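Local coordinates for xylulose kinase (Escherichia coli, PDB 2ITM), which phosphorylates D-xylulose to D-xylulose 5-phosphate at the expense of ATP, as a homodimeric sugar kinase of the FGGY family, at residues 98-109 against 123-134. Residues are numbered along the deposited sequence; the frame is centred on the assembly and turned at random.
Sequences DGRCAQECTLLE and MMPGFTAPKLLW
Arg-100 lies across one face of the Trp-134 indole, its CD 3.4 Å from the centroid of the six-membered ring, a CH-pi contact for which the flat indole offers a broad seat. The chain bends at chi3 (62°), and the guanidinium stands nearly upright on the ring, 83° between planes, in a cation-pi contact with NH1 nearest. Arginine suits this place because its methylenes cover the indole while NE and NH2 bind the two oxygens of Asp-98; NH2 also pairs with Glu-42, and OD2 accepts from Ser-41 N. Asp-98 OD1 takes the backbone N of Arg-100 as well, an Asx turn. At the ring edge sits Glu-104 OE1, 3.6 Å from Trp-134 CD1; glutamate is long enough to pass the ring and pair through OE2 with Arg-137. With an alanine at Trp-134, the CD of Arg-100 would probably lose its seat and the guanidinium this aromatic face, though Trp-40 also meets it.

In the N-terminal FGGY domain, the helical segments 102-109 and 128-134 cross at 105°, their axes coming within 8.3 Å, and two small cysteines let the prolines close in. Cys-101, at the N-cap position, puts SG 3.5 Å from Pro-130 CB, and Cys-105 SG packs tightly on Pro-125 N. Pro-125 belongs to the type I turn 124-127; a water joins its carbonyl to Asp-98 OD1. Lys-131 NZ bonds to Gly-126 O and the carbonyls of His-78 and Ile-94, probably tying the turn to the sugar site's neighbourhood.

Branched Leu-108 and flexible Met-123 fill the apolar end, CD1 and CE meeting at 3.4 Å, unusually close for carbons. At the partly exposed end, Met-123 N donates to Glu-109 OE1 (2.9 Å) from above the carboxylate plane, while OE2 pairs with Arg-116. On the solvent side, by contrast, Ala-102 CB merely brushes Pro-125 CG, 4.4 Å away.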
loop_
_atom_site.group_PDB
_atom_site.type_symbol
_atom_site.label_atom_id
_atom_site.label_comp_id
_atom_site.label_asym_id
_atom_site.label_seq_id
_atom_site.Cartn_x
_atom_site.Cartn_y
_atom_site.Cartn_z
ATOM N N ASP A 98 1.673 26.533 11.017
ATOM C CA ASP A 98 1.925 26.194 12.407
ATOM C C ASP A 98 0.710 25.501 13.019
ATOM O O ASP A 98 -0.416 25.929 12.837
ATOM C CB ASP A 98 2.254 27.470 13.179
ATOM C CG ASP A 98 2.917 27.212 14.516
ATOM O OD1 ASP A 98 2.205 26.989 15.503
ATOM O OD2 ASP A 98 4.146 27.249 14.675
ATOM N N GLY A 99 0.958 24.432 13.762
ATOM C CA GLY A 99 -0.102 23.671 14.390
ATOM C C GLY A 99 -0.023 23.527 15.879
ATOM O O GLY A 99 -0.490 22.545 16.430
ATOM N N ARG A 100 0.550 24.514 16.546
ATOM C CA ARG A 100 0.774 24.440 17.975
ATOM C C ARG A 100 -0.442 24.736 18.830
ATOM O O ARG A 100 -0.446 24.416 20.003
ATOM C CB ARG A 100 1.920 25.351 18.393
ATOM C CG ARG A 100 1.504 26.760 18.731
ATOM C CD ARG A 100 2.651 27.666 19.090
ATOM N NE ARG A 100 3.585 27.834 17.988
ATOM C CZ ARG A 100 4.682 28.567 18.046
ATOM N NH1 ARG A 100 4.995 29.212 19.153
ATOM N NH2 ARG A 100 5.470 28.661 16.987
ATOM N N CYS A 101 -1.495 25.305 18.260
ATOM C CA CYS A 101 -2.593 25.842 19.071
ATOM C C CYS A 101 -3.961 25.181 18.912
ATOM O O CYS A 101 -4.980 25.829 19.047
ATOM C CB CYS A 101 -2.733 27.349 18.874
ATOM S SG CYS A 101 -3.317 27.851 17.249
ATOM N N ALA A 102 -3.982 23.887 18.639
ATOM C CA ALA A 102 -5.240 23.161 18.549
ATOM C C ALA A 102 -6.134 23.323 19.769
ATOM O O ALA A 102 -7.327 23.542 19.636
ATOM C CB ALA A 102 -4.993 21.722 18.269
ATOM N N GLN A 103 -5.551 23.221 20.950
ATOM C CA GLN A 103 -6.304 23.321 22.189
ATOM C C GLN A 103 -7.025 24.655 22.278
ATOM O O GLN A 103 -8.188 24.733 22.642
ATOM C CB GLN A 103 -5.367 23.171 23.378
ATOM C CG GLN A 103 -6.054 22.757 24.651
ATOM C CD GLN A 103 -6.214 23.884 25.622
ATOM O OE1 GLN A 103 -5.639 24.941 25.444
ATOM N NE2 GLN A 103 -6.998 23.665 26.658
ATOM N N GLU A 104 -6.298 25.701 21.926
ATOM C CA GLU A 104 -6.803 27.054 21.939
ATOM C C GLU A 104 -7.928 27.237 20.945
ATOM O O GLU A 104 -8.822 28.039 21.165
ATOM C CB GLU A 104 -5.676 28.031 21.632
ATOM C CG GLU A 104 -4.779 28.326 22.815
ATOM C CD GLU A 104 -3.795 27.217 23.107
ATOM O OE1 GLU A 104 -3.529 26.402 22.220
ATOM O OE2 GLU A 104 -3.285 27.168 24.228
ATOM N N CYS A 105 -7.895 26.485 19.865
ATOM C CA CYS A 105 -8.935 26.557 18.882
ATOM C C CYS A 105 -10.264 26.126 19.512
ATOM O O CYS A 105 -11.258 26.733 19.322
ATOM C CB CYS A 105 -8.624 25.661 17.718
ATOM S SG CYS A 105 -7.628 26.326 16.447
ATOM N N THR A 106 -10.219 25.059 20.292
ATOM C CA THR A 106 -11.391 24.521 20.962
ATOM C C THR A 106 -11.855 25.460 22.028
ATOM O O THR A 106 -13.001 25.727 22.161
ATOM C CB THR A 106 -11.090 23.174 21.591
ATOM O OG1 THR A 106 -10.543 22.288 20.633
ATOM C CG2 THR A 106 -12.316 22.509 21.976
ATOM N N LEU A 107 -10.915 25.968 22.792
ATOM C CA LEU A 107 -11.244 26.900 23.846
ATOM C C LEU A 107 -11.987 28.114 23.321
ATOM O O LEU A 107 -12.940 28.543 23.864
ATOM C CB LEU A 107 -9.994 27.346 24.539
ATOM C CG LEU A 107 -9.979 27.284 26.035
ATOM C CD1 LEU A 107 -8.859 28.112 26.524
ATOM C CD2 LEU A 107 -11.297 27.717 26.598
ATOM N N LEU A 108 -11.493 28.651 22.240
ATOM C CA LEU A 108 -12.076 29.809 21.648
ATOM C C LEU A 108 -13.483 29.592 21.186
ATOM O O LEU A 108 -14.294 30.408 21.349
ATOM C CB LEU A 108 -11.205 30.315 20.530
ATOM C CG LEU A 108 -10.834 31.772 20.509
ATOM C CD1 LEU A 108 -10.685 32.304 19.125
ATOM C CD2 LEU A 108 -11.767 32.595 21.295
ATOM N N GLU A 109 -13.749 28.458 20.607
ATOM C CA GLU A 109 -15.072 28.139 20.120
ATOM C C GLU A 109 -16.048 27.889 21.242
ATOM O O GLU A 109 -17.219 28.112 21.101
ATOM C CB GLU A 109 -15.046 27.008 19.115
ATOM C CG GLU A 109 -14.766 27.491 17.719
ATOM C CD GLU A 109 -14.701 26.415 16.654
ATOM O OE1 GLU A 109 -14.657 26.760 15.496
ATOM O OE2 GLU A 109 -14.672 25.230 16.971
ATOM N N MET A 123 -12.823 27.140 13.323
ATOM C CA MET A 123 -11.569 27.618 13.845
ATOM C C MET A 123 -10.461 26.621 13.572
ATOM O O MET A 123 -10.610 25.435 13.805
ATOM C CB MET A 123 -11.699 27.898 15.331
ATOM C CG MET A 123 -10.527 28.620 15.930
ATOM S SD MET A 123 -10.361 30.320 15.410
ATOM C CE MET A 123 -11.803 31.018 16.175
ATOM N N MET A 124 -9.358 27.119 13.043
ATOM C CA MET A 124 -8.213 26.297 12.740
ATOM C C MET A 124 -6.976 26.891 13.380
ATOM O O MET A 124 -6.896 28.084 13.589
ATOM C CB MET A 124 -8.004 26.222 11.239
ATOM C CG MET A 124 -9.212 25.769 10.477
ATOM S SD MET A 124 -9.376 23.984 10.427
ATOM C CE MET A 124 -8.287 23.592 9.073
ATOM N N PRO A 125 -6.016 26.033 13.682
ATOM C CA PRO A 125 -4.825 26.422 14.430
ATOM C C PRO A 125 -3.948 27.324 13.599
ATOM O O PRO A 125 -3.152 28.064 14.147
ATOM C CB PRO A 125 -4.117 25.095 14.661
ATOM C CG PRO A 125 -5.152 24.113 14.617
ATOM C CD PRO A 125 -6.239 24.588 13.715
ATOM N N GLY A 126 -4.106 27.242 12.285
ATOM C CA GLY A 126 -3.419 28.104 11.351
ATOM C C GLY A 126 -3.902 29.538 11.382
ATOM O O GLY A 126 -3.199 30.433 10.946
ATOM N N PHE A 127 -5.101 29.749 11.902
ATOM C CA PHE A 127 -5.683 31.072 11.989
ATOM C C PHE A 127 -5.094 31.889 13.123
ATOM O O PHE A 127 -4.555 31.352 14.069
ATOM C CB PHE A 127 -7.195 30.991 12.128
ATOM C CG PHE A 127 -7.884 30.341 10.965
ATOM C CD1 PHE A 127 -9.213 29.982 11.048
ATOM C CD2 PHE A 127 -7.214 30.093 9.791
ATOM C CE1 PHE A 127 -9.847 29.388 9.998
ATOM C CE2 PHE A 127 -7.837 29.502 8.745
ATOM C CZ PHE A 127 -9.154 29.144 8.843
ATOM N N THR A 128 -5.189 33.199 13.010
ATOM C CA THR A 128 -4.406 34.109 13.825
ATOM C C THR A 128 -4.856 34.102 15.293
ATOM O O THR A 128 -4.046 34.047 16.200
ATOM C CB THR A 128 -4.473 35.524 13.239
ATOM O OG1 THR A 128 -4.384 35.459 11.817
ATOM C CG2 THR A 128 -3.254 36.311 13.630
ATOM N N ALA A 129 -6.166 34.145 15.502
ATOM C CA ALA A 129 -6.739 34.325 16.822
ATOM C C ALA A 129 -6.292 33.316 17.884
ATOM O O ALA A 129 -5.855 33.703 18.926
ATOM C CB ALA A 129 -8.222 34.399 16.739
ATOM N N PRO A 130 -6.403 32.025 17.603
ATOM C CA PRO A 130 -5.944 31.023 18.540
ATOM C C PRO A 130 -4.453 31.110 18.835
ATOM O O PRO A 130 -4.033 30.765 19.927
ATOM C CB PRO A 130 -6.276 29.698 17.872
ATOM C CG PRO A 130 -6.430 30.011 16.475
ATOM C CD PRO A 130 -6.905 31.400 16.371
ATOM N N LYS A 131 -3.669 31.551 17.882
ATOM C CA LYS A 131 -2.248 31.755 18.053
ATOM C C LYS A 131 -1.984 32.703 19.204
ATOM O O LYS A 131 -1.066 32.516 19.980
ATOM C CB LYS A 131 -1.596 32.286 16.800
ATOM C CG LYS A 131 -1.381 31.251 15.721
ATOM C CD LYS A 131 -0.876 31.873 14.439
ATOM C CE LYS A 131 -1.144 30.977 13.262
ATOM N NZ LYS A 131 -0.842 31.636 11.976
ATOM N N LEU A 132 -2.814 33.723 19.312
ATOM C CA LEU A 132 -2.650 34.711 20.354
ATOM C C LEU A 132 -3.068 34.275 21.744
ATOM O O LEU A 132 -2.444 34.661 22.720
ATOM C CB LEU A 132 -3.269 36.038 19.964
ATOM C CG LEU A 132 -2.139 36.819 19.282
ATOM C CD1 LEU A 132 -2.362 36.935 17.821
ATOM C CD2 LEU A 132 -1.786 38.113 19.943
ATOM N N LEU A 133 -4.120 33.473 21.821
ATOM C CA LEU A 133 -4.442 32.761 23.045
ATOM C C LEU A 133 -3.296 31.885 23.524
ATOM O O LEU A 133 -2.986 31.868 24.697
ATOM C CB LEU A 133 -5.709 31.936 22.874
ATOM C CG LEU A 133 -6.951 32.403 23.628
ATOM C CD1 LEU A 133 -7.597 33.554 22.914
ATOM C CD2 LEU A 133 -7.931 31.277 23.800
ATOM N N TRP A 134 -2.665 31.163 22.610
ATOM C CA TRP A 134 -1.513 30.343 22.951
ATOM C C TRP A 134 -0.376 31.158 23.551
ATOM O O TRP A 134 0.163 30.806 24.587
ATOM C CB TRP A 134 -1.010 29.557 21.741
ATOM C CG TRP A 134 0.083 28.585 22.040
ATOM C CD1 TRP A 134 -0.056 27.263 22.255
ATOM C CD2 TRP A 134 1.479 28.861 22.156
ATOM N NE1 TRP A 134 1.163 26.681 22.499
ATOM C CE2 TRP A 134 2.125 27.649 22.439
ATOM C CE3 TRP A 134 2.254 30.010 22.044
ATOM C CZ2 TRP A 134 3.497 27.557 22.610
ATOM C CZ3 TRP A 134 3.609 29.914 22.208
ATOM C CH2 TRP A 134 4.218 28.700 22.493
HETATM O O HOH W 1 -0.636 27.658 15.342
#